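Local coordinates for flagellar protein FlgA (Thermotoga maritima, PDB 3FRN), which probably acts as a periplasmic chaperone for assembly of the P-ring of the flagellar basal body, at residues V146-E160 and V185-L199. Sequence-based numbering, arbitrary orientation.
Sequences VVLKRNINVGDVIKE and VGKISRRYLKEGTVL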
loop_
_atom_site.group_PDB
_atom_site.type_symbol
_atom_site.label_atom_id
_atom_site.label_comp_id
_atom_site.label_asym_id
_atom_site.label_seq_id
_atom_site.Cartn_x
_atom_site.Cartn_y
_atom_site.Cartn_z
ATOM N N VAL A 146 -1.368 -5.399 -9.965
ATOM C CA VAL A 146 -1.251 -5.593 -11.402
ATOM C C VAL A 146 -0.052 -4.816 -11.950
ATOM O O VAL A 146 0.029 -3.595 -11.813
ATOM C CB VAL A 146 -2.566 -5.184 -12.119
ATOM C CG1 VAL A 146 -2.360 -5.045 -13.612
ATOM C CG2 VAL A 146 -3.663 -6.199 -11.828
ATOM N N VAL A 147 0.880 -5.542 -12.564
ATOM C CA VAL A 147 2.121 -4.964 -13.077
ATOM C C VAL A 147 2.243 -5.275 -14.572
ATOM O O VAL A 147 1.862 -6.359 -15.016
ATOM C CB VAL A 147 3.353 -5.503 -12.283
ATOM C CG1 VAL A 147 4.674 -5.172 -12.974
ATOM C CG2 VAL A 147 3.355 -4.955 -10.859
ATOM N N LEU A 148 2.762 -4.322 -15.342
ATOM C CA LEU A 148 2.930 -4.490 -16.793
ATOM C C LEU A 148 3.956 -5.544 -17.221
ATOM O O LEU A 148 5.095 -5.555 -16.739
ATOM C CB LEU A 148 3.256 -3.146 -17.450
ATOM C CG LEU A 148 2.075 -2.178 -17.604
ATOM C CD1 LEU A 148 2.517 -0.939 -18.345
ATOM C CD2 LEU A 148 0.906 -2.831 -18.333
ATOM N N LYS A 149 3.531 -6.427 -18.127
ATOM C CA LYS A 149 4.427 -7.389 -18.789
ATOM C C LYS A 149 5.166 -6.751 -19.960
ATOM O O LYS A 149 6.253 -7.190 -20.316
ATOM C CB LYS A 149 3.650 -8.597 -19.330
ATOM C CG LYS A 149 3.291 -9.650 -18.303
ATOM C CD LYS A 149 2.084 -10.455 -18.760
ATOM C CE LYS A 149 2.455 -11.734 -19.451
ATOM N NZ LYS A 149 1.221 -12.514 -19.754
ATOM N N ARG A 150 4.565 -5.729 -20.566
ATOM C CA ARG A 150 5.131 -5.110 -21.762
ATOM C C ARG A 150 4.803 -3.623 -21.853
ATOM O O ARG A 150 3.912 -3.136 -21.157
ATOM C CB ARG A 150 4.645 -5.847 -23.015
ATOM C CG ARG A 150 3.133 -5.896 -23.153
ATOM C CD ARG A 150 2.668 -7.050 -24.045
ATOM N NE ARG A 150 3.236 -7.029 -25.396
ATOM C CZ ARG A 150 2.865 -6.201 -26.375
ATOM N NH1 ARG A 150 1.925 -5.277 -26.171
ATOM N NH2 ARG A 150 3.450 -6.292 -27.566
ATOM N N ASN A 151 5.534 -2.912 -22.711
ATOM C CA ASN A 151 5.308 -1.484 -22.938
ATOM C C ASN A 151 3.975 -1.222 -23.612
ATOM O O ASN A 151 3.557 -1.968 -24.499
ATOM C CB ASN A 151 6.429 -0.878 -23.784
ATOM C CG ASN A 151 7.795 -1.038 -23.149
ATOM O OD1 ASN A 151 7.920 -1.531 -22.026
ATOM N ND2 ASN A 151 8.830 -0.626 -23.870
ATOM N N ILE A 152 3.303 -0.163 -23.176
ATOM C CA ILE A 152 2.009 0.213 -23.730
ATOM C C ILE A 152 1.988 1.712 -24.029
ATOM O O ILE A 152 2.749 2.477 -23.434
ATOM C CB ILE A 152 0.849 -0.154 -22.776
ATOM C CG1 ILE A 152 0.984 0.609 -21.455
ATOM C CG2 ILE A 152 0.788 -1.677 -22.546
ATOM C CD1 ILE A 152 -0.244 0.599 -20.628
ATOM N N ASN A 153 1.121 2.122 -24.950
ATOM C CA ASN A 153 1.097 3.501 -25.421
ATOM C C ASN A 153 -0.221 4.191 -25.062
ATOM O O ASN A 153 -1.172 3.543 -24.609
ATOM C CB ASN A 153 1.354 3.536 -26.938
ATOM C CG ASN A 153 2.018 4.837 -27.414
ATOM O OD1 ASN A 153 2.243 5.768 -26.638
ATOM N ND2 ASN A 153 2.319 4.898 -28.708
ATOM N N VAL A 154 -0.251 5.510 -25.238
ATOM C CA VAL A 154 -1.460 6.307 -25.078
ATOM C C VAL A 154 -2.526 5.731 -26.000
ATOM O O VAL A 154 -2.286 5.536 -27.191
ATOM C CB VAL A 154 -1.199 7.788 -25.462
ATOM C CG1 VAL A 154 -2.458 8.630 -25.328
ATOM C CG2 VAL A 154 -0.081 8.368 -24.621
ATOM N N GLY A 155 -3.690 5.420 -25.439
ATOM C CA GLY A 155 -4.800 4.909 -26.240
ATOM C C GLY A 155 -4.878 3.398 -26.370
ATOM O O GLY A 155 -5.873 2.876 -26.864
ATOM N N ASP A 156 -3.842 2.691 -25.932
ATOM C CA ASP A 156 -3.869 1.230 -25.965
ATOM C C ASP A 156 -4.901 0.648 -24.995
ATOM O O ASP A 156 -5.008 1.089 -23.865
ATOM C CB ASP A 156 -2.477 0.653 -25.674
ATOM C CG ASP A 156 -1.538 0.739 -26.878
ATOM O OD1 ASP A 156 -1.999 1.149 -27.972
ATOM O OD2 ASP A 156 -0.340 0.394 -26.730
ATOM N N VAL A 157 -5.670 -0.333 -25.457
ATOM C CA VAL A 157 -6.543 -1.116 -24.581
ATOM C C VAL A 157 -5.699 -2.144 -23.833
ATOM O O VAL A 157 -4.908 -2.854 -24.445
ATOM C CB VAL A 157 -7.662 -1.844 -25.388
ATOM C CG1 VAL A 157 -8.363 -2.928 -24.555
ATOM C CG2 VAL A 157 -8.672 -0.847 -25.925
ATOM N N ILE A 158 -5.860 -2.212 -22.516
ATOM C CA ILE A 158 -5.209 -3.251 -21.723
ATOM C C ILE A 158 -5.910 -4.591 -21.934
ATOM O O ILE A 158 -7.126 -4.694 -21.771
ATOM C CB ILE A 158 -5.235 -2.932 -20.206
ATOM C CG1 ILE A 158 -4.861 -1.465 -19.926
ATOM C CG2 ILE A 158 -4.371 -3.934 -19.422
ATOM C CD1 ILE A 158 -3.398 -1.153 -20.014
ATOM N N LYS A 159 -5.139 -5.610 -22.303
ATOM C CA LYS A 159 -5.647 -6.979 -22.362
ATOM C C LYS A 159 -4.866 -7.886 -21.417
ATOM O O LYS A 159 -3.813 -7.496 -20.907
ATOM C CB LYS A 159 -5.649 -7.530 -23.795
ATOM C CG LYS A 159 -4.443 -7.176 -24.664
ATOM C CD LYS A 159 -4.731 -5.977 -25.573
ATOM C CE LYS A 159 -4.180 -6.174 -26.981
ATOM N NZ LYS A 159 -2.802 -6.742 -27.014
ATOM N N GLU A 160 -5.388 -9.090 -21.183
ATOM C CA GLU A 160 -4.817 -10.033 -20.208
ATOM C C GLU A 160 -3.343 -10.356 -20.459
ATOM O O GLU A 160 -2.613 -10.710 -19.539
ATOM C CB GLU A 160 -5.630 -11.329 -20.174
ATOM C CG GLU A 160 -7.122 -11.120 -19.966
ATOM C CD GLU A 160 -7.864 -12.399 -19.618
ATOM O OE1 GLU A 160 -8.569 -12.405 -18.584
ATOM O OE2 GLU A 160 -7.749 -13.396 -20.372
ATOM N N VAL A 185 -8.556 -4.996 -17.377
ATOM C CA VAL A 185 -8.800 -5.383 -18.777
ATOM C C VAL A 185 -9.987 -4.632 -19.376
ATOM O O VAL A 185 -11.065 -4.568 -18.777
ATOM C CB VAL A 185 -8.972 -6.915 -18.984
ATOM C CG1 VAL A 185 -7.625 -7.600 -18.930
ATOM C CG2 VAL A 185 -9.953 -7.520 -17.971
ATOM N N GLY A 186 -9.768 -4.060 -20.556
ATOM C CA GLY A 186 -10.770 -3.240 -21.207
ATOM C C GLY A 186 -10.506 -1.760 -21.020
ATOM O O GLY A 186 -11.058 -0.935 -21.749
ATOM N N LYS A 187 -9.662 -1.421 -20.046
ATOM C CA LYS A 187 -9.309 -0.033 -19.782
ATOM C C LYS A 187 -8.362 0.477 -20.851
ATOM O O LYS A 187 -7.646 -0.296 -21.480
ATOM C CB LYS A 187 -8.659 0.131 -18.404
ATOM C CG LYS A 187 -9.590 -0.087 -17.212
ATOM C CD LYS A 187 -10.238 1.201 -16.753
ATOM C CE LYS A 187 -11.227 0.946 -15.615
ATOM N NZ LYS A 187 -10.558 0.687 -14.304
ATOM N N ILE A 188 -8.358 1.791 -21.026
ATOM C CA ILE A 188 -7.558 2.457 -22.041
ATOM C C ILE A 188 -6.453 3.257 -21.345
ATOM O O ILE A 188 -6.732 4.071 -20.476
ATOM C CB ILE A 188 -8.469 3.364 -22.927
ATOM C CG1 ILE A 188 -9.422 2.489 -23.748
ATOM C CG2 ILE A 188 -7.651 4.263 -23.846
ATOM C CD1 ILE A 188 -10.554 3.238 -24.383
ATOM N N SER A 189 -5.208 3.002 -21.723
ATOM C CA SER A 189 -4.065 3.708 -21.162
ATOM C C SER A 189 -4.073 5.202 -21.495
ATOM O O SER A 189 -4.265 5.592 -22.644
ATOM C CB SER A 189 -2.771 3.095 -21.681
ATOM O OG SER A 189 -1.653 3.698 -21.050
ATOM N N ARG A 190 -3.849 6.035 -20.485
ATOM C CA ARG A 190 -3.747 7.473 -20.704
ATOM C C ARG A 190 -2.313 7.847 -21.054
ATOM O O ARG A 190 -2.032 8.989 -21.421
ATOM C CB ARG A 190 -4.211 8.255 -19.468
ATOM C CG ARG A 190 -5.669 8.022 -19.069
ATOM C CD ARG A 190 -6.007 8.702 -17.752
ATOM N NE ARG A 190 -6.601 10.017 -17.962
ATOM C CZ ARG A 190 -7.858 10.331 -17.654
ATOM N NH1 ARG A 190 -8.311 11.555 -17.889
ATOM N NH2 ARG A 190 -8.662 9.431 -17.104
ATOM N N ARG A 191 -1.397 6.890 -20.926
ATOM C CA ARG A 191 0.022 7.179 -21.146
ATOM C C ARG A 191 0.874 6.062 -21.753
ATOM O O ARG A 191 0.457 4.897 -21.850
ATOM C CB ARG A 191 0.696 7.729 -19.873
ATOM C CG ARG A 191 0.156 7.225 -18.556
ATOM C CD ARG A 191 0.636 8.121 -17.425
ATOM N NE ARG A 191 0.291 9.520 -17.673
ATOM C CZ ARG A 191 -0.821 10.112 -17.240
ATOM N NH1 ARG A 191 -1.710 9.437 -16.518
ATOM N NH2 ARG A 191 -1.044 11.388 -17.526
ATOM N N TYR A 192 2.072 6.455 -22.177
ATOM C CA TYR A 192 3.104 5.508 -22.530
ATOM C C TYR A 192 3.792 5.027 -21.254
ATOM O O TYR A 192 4.462 5.797 -20.557
ATOM C CB TYR A 192 4.112 6.135 -23.496
ATOM C CG TYR A 192 5.320 5.264 -23.762
ATOM C CD1 TYR A 192 6.532 5.505 -23.120
ATOM C CD2 TYR A 192 5.251 4.197 -24.655
ATOM C CE1 TYR A 192 7.644 4.711 -23.359
ATOM C CE2 TYR A 192 6.355 3.393 -24.899
ATOM C CZ TYR A 192 7.548 3.657 -24.249
ATOM O OH TYR A 192 8.649 2.869 -24.491
ATOM N N LEU A 193 3.618 3.747 -20.958
ATOM C CA LEU A 193 4.205 3.137 -19.776
ATOM C C LEU A 193 5.164 2.036 -20.208
ATOM O O LEU A 193 4.965 1.405 -21.247
ATOM C CB LEU A 193 3.096 2.568 -18.879
ATOM C CG LEU A 193 2.398 3.405 -17.799
ATOM C CD1 LEU A 193 2.882 4.850 -17.737
ATOM C CD2 LEU A 193 0.880 3.340 -17.956
ATOM N N LYS A 194 6.218 1.825 -19.425
ATOM C CA LYS A 194 7.192 0.788 -19.721
ATOM C C LYS A 194 6.877 -0.441 -18.882
ATOM O O LYS A 194 6.210 -0.337 -17.863
ATOM C CB LYS A 194 8.617 1.284 -19.431
ATOM C CG LYS A 194 9.123 2.401 -20.353
ATOM C CD LYS A 194 9.893 1.857 -21.548
ATOM C CE LYS A 194 11.386 1.744 -21.269
ATOM N NZ LYS A 194 12.176 1.471 -22.512
ATOM N N GLU A 195 7.359 -1.601 -19.318
ATOM C CA GLU A 195 7.240 -2.846 -18.558
ATOM C C GLU A 195 7.743 -2.655 -17.119
ATOM O O GLU A 195 8.691 -1.905 -16.877
ATOM C CB GLU A 195 8.033 -3.952 -19.276
ATOM C CG GLU A 195 8.159 -5.274 -18.520
ATOM C CD GLU A 195 9.298 -6.152 -19.028
ATOM O OE1 GLU A 195 9.524 -7.222 -18.424
ATOM O OE2 GLU A 195 9.970 -5.779 -20.019
ATOM N N GLY A 196 7.093 -3.316 -16.163
ATOM C CA GLY A 196 7.482 -3.214 -14.757
ATOM C C GLY A 196 6.688 -2.172 -13.988
ATOM O O GLY A 196 6.733 -2.124 -12.759
ATOM N N THR A 197 5.961 -1.334 -14.720
ATOM C CA THR A 197 5.155 -0.280 -14.128
ATOM C C THR A 197 3.928 -0.862 -13.435
ATOM O O THR A 197 3.104 -1.530 -14.067
ATOM C CB THR A 197 4.726 0.766 -15.190
ATOM O OG1 THR A 197 5.893 1.380 -15.755
ATOM C CG2 THR A 197 3.851 1.841 -14.581
ATOM N N VAL A 198 3.839 -0.607 -12.130
ATOM C CA VAL A 198 2.657 -0.915 -11.324
ATOM C C VAL A 198 1.529 -0.038 -11.807
ATOM O O VAL A 198 1.649 1.191 -11.794
ATOM C CB VAL A 198 2.883 -0.607 -9.832
ATOM C CG1 VAL A 198 1.606 -0.858 -9.022
ATOM C CG2 VAL A 198 4.046 -1.423 -9.287
ATOM N N LEU A 199 0.444 -0.673 -12.236
ATOM C CA LEU A 199 -0.673 0.032 -12.833
ATOM C C LEU A 199 -1.448 0.705 -11.725
ATOM O O LEU A 199 -1.643 0.120 -10.671
ATOM C CB LEU A 199 -1.561 -0.946 -13.615
ATOM C CG LEU A 199 -1.767 -0.634 -15.099
ATOM C CD1 LEU A 199 -0.552 0.058 -15.678
ATOM C CD2 LEU A 199 -2.039 -1.900 -15.890
#
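Leu-148 and Leu-199 meet at about a right angle, Leu-148 CD2 lying 3.9 Å from Leu-199 CD2. The other branch of Leu-148, CD1, touches Leu-193 CB at 3.6 Å. Val-146 CG1 reaches the same Leu-199 methyl, CD2, from another direction. Ile-152 runs beside Leu-193 and points the same way. With CG1 between the backbone N and the carbonyl carbon (chi1 62°), the chain turns inward and Ile-152 CD1 ends 3.4 Å from Ser-189 OG. That hydroxyl donates a hydrogen bond to Arg-191 O, in the carbonyl plane and on a lone pair, within its own segment.

Nearer the surface, Asn-151 lies alongside Lys-194, both pointing the same way. Asn-151 OD1 accepts a 2.8 Å bond from Glu-195 N, tilted 23° from the amide plane. With an alanine here, Glu-195 N would probably lose this acceptor, and the Lys-194 chain the amide it lies against. Tyr-192 has its ring turned 77° from the Asn-151 amide, and its CD2 is 3.3 Å from Ile-152 O.

Backbone bonds join both segments along their length, including the reciprocal pair between Ile-152 and Leu-193. Type II turns at Asn-153 to Asp-156 and Lys-194 to Thr-197 bend the chains. Val-184 of helix 181-184 also packs on Val-146 and Leu-199. This curled antiparallel pairing around a small apolar core belongs to the SAF domain of FlgA.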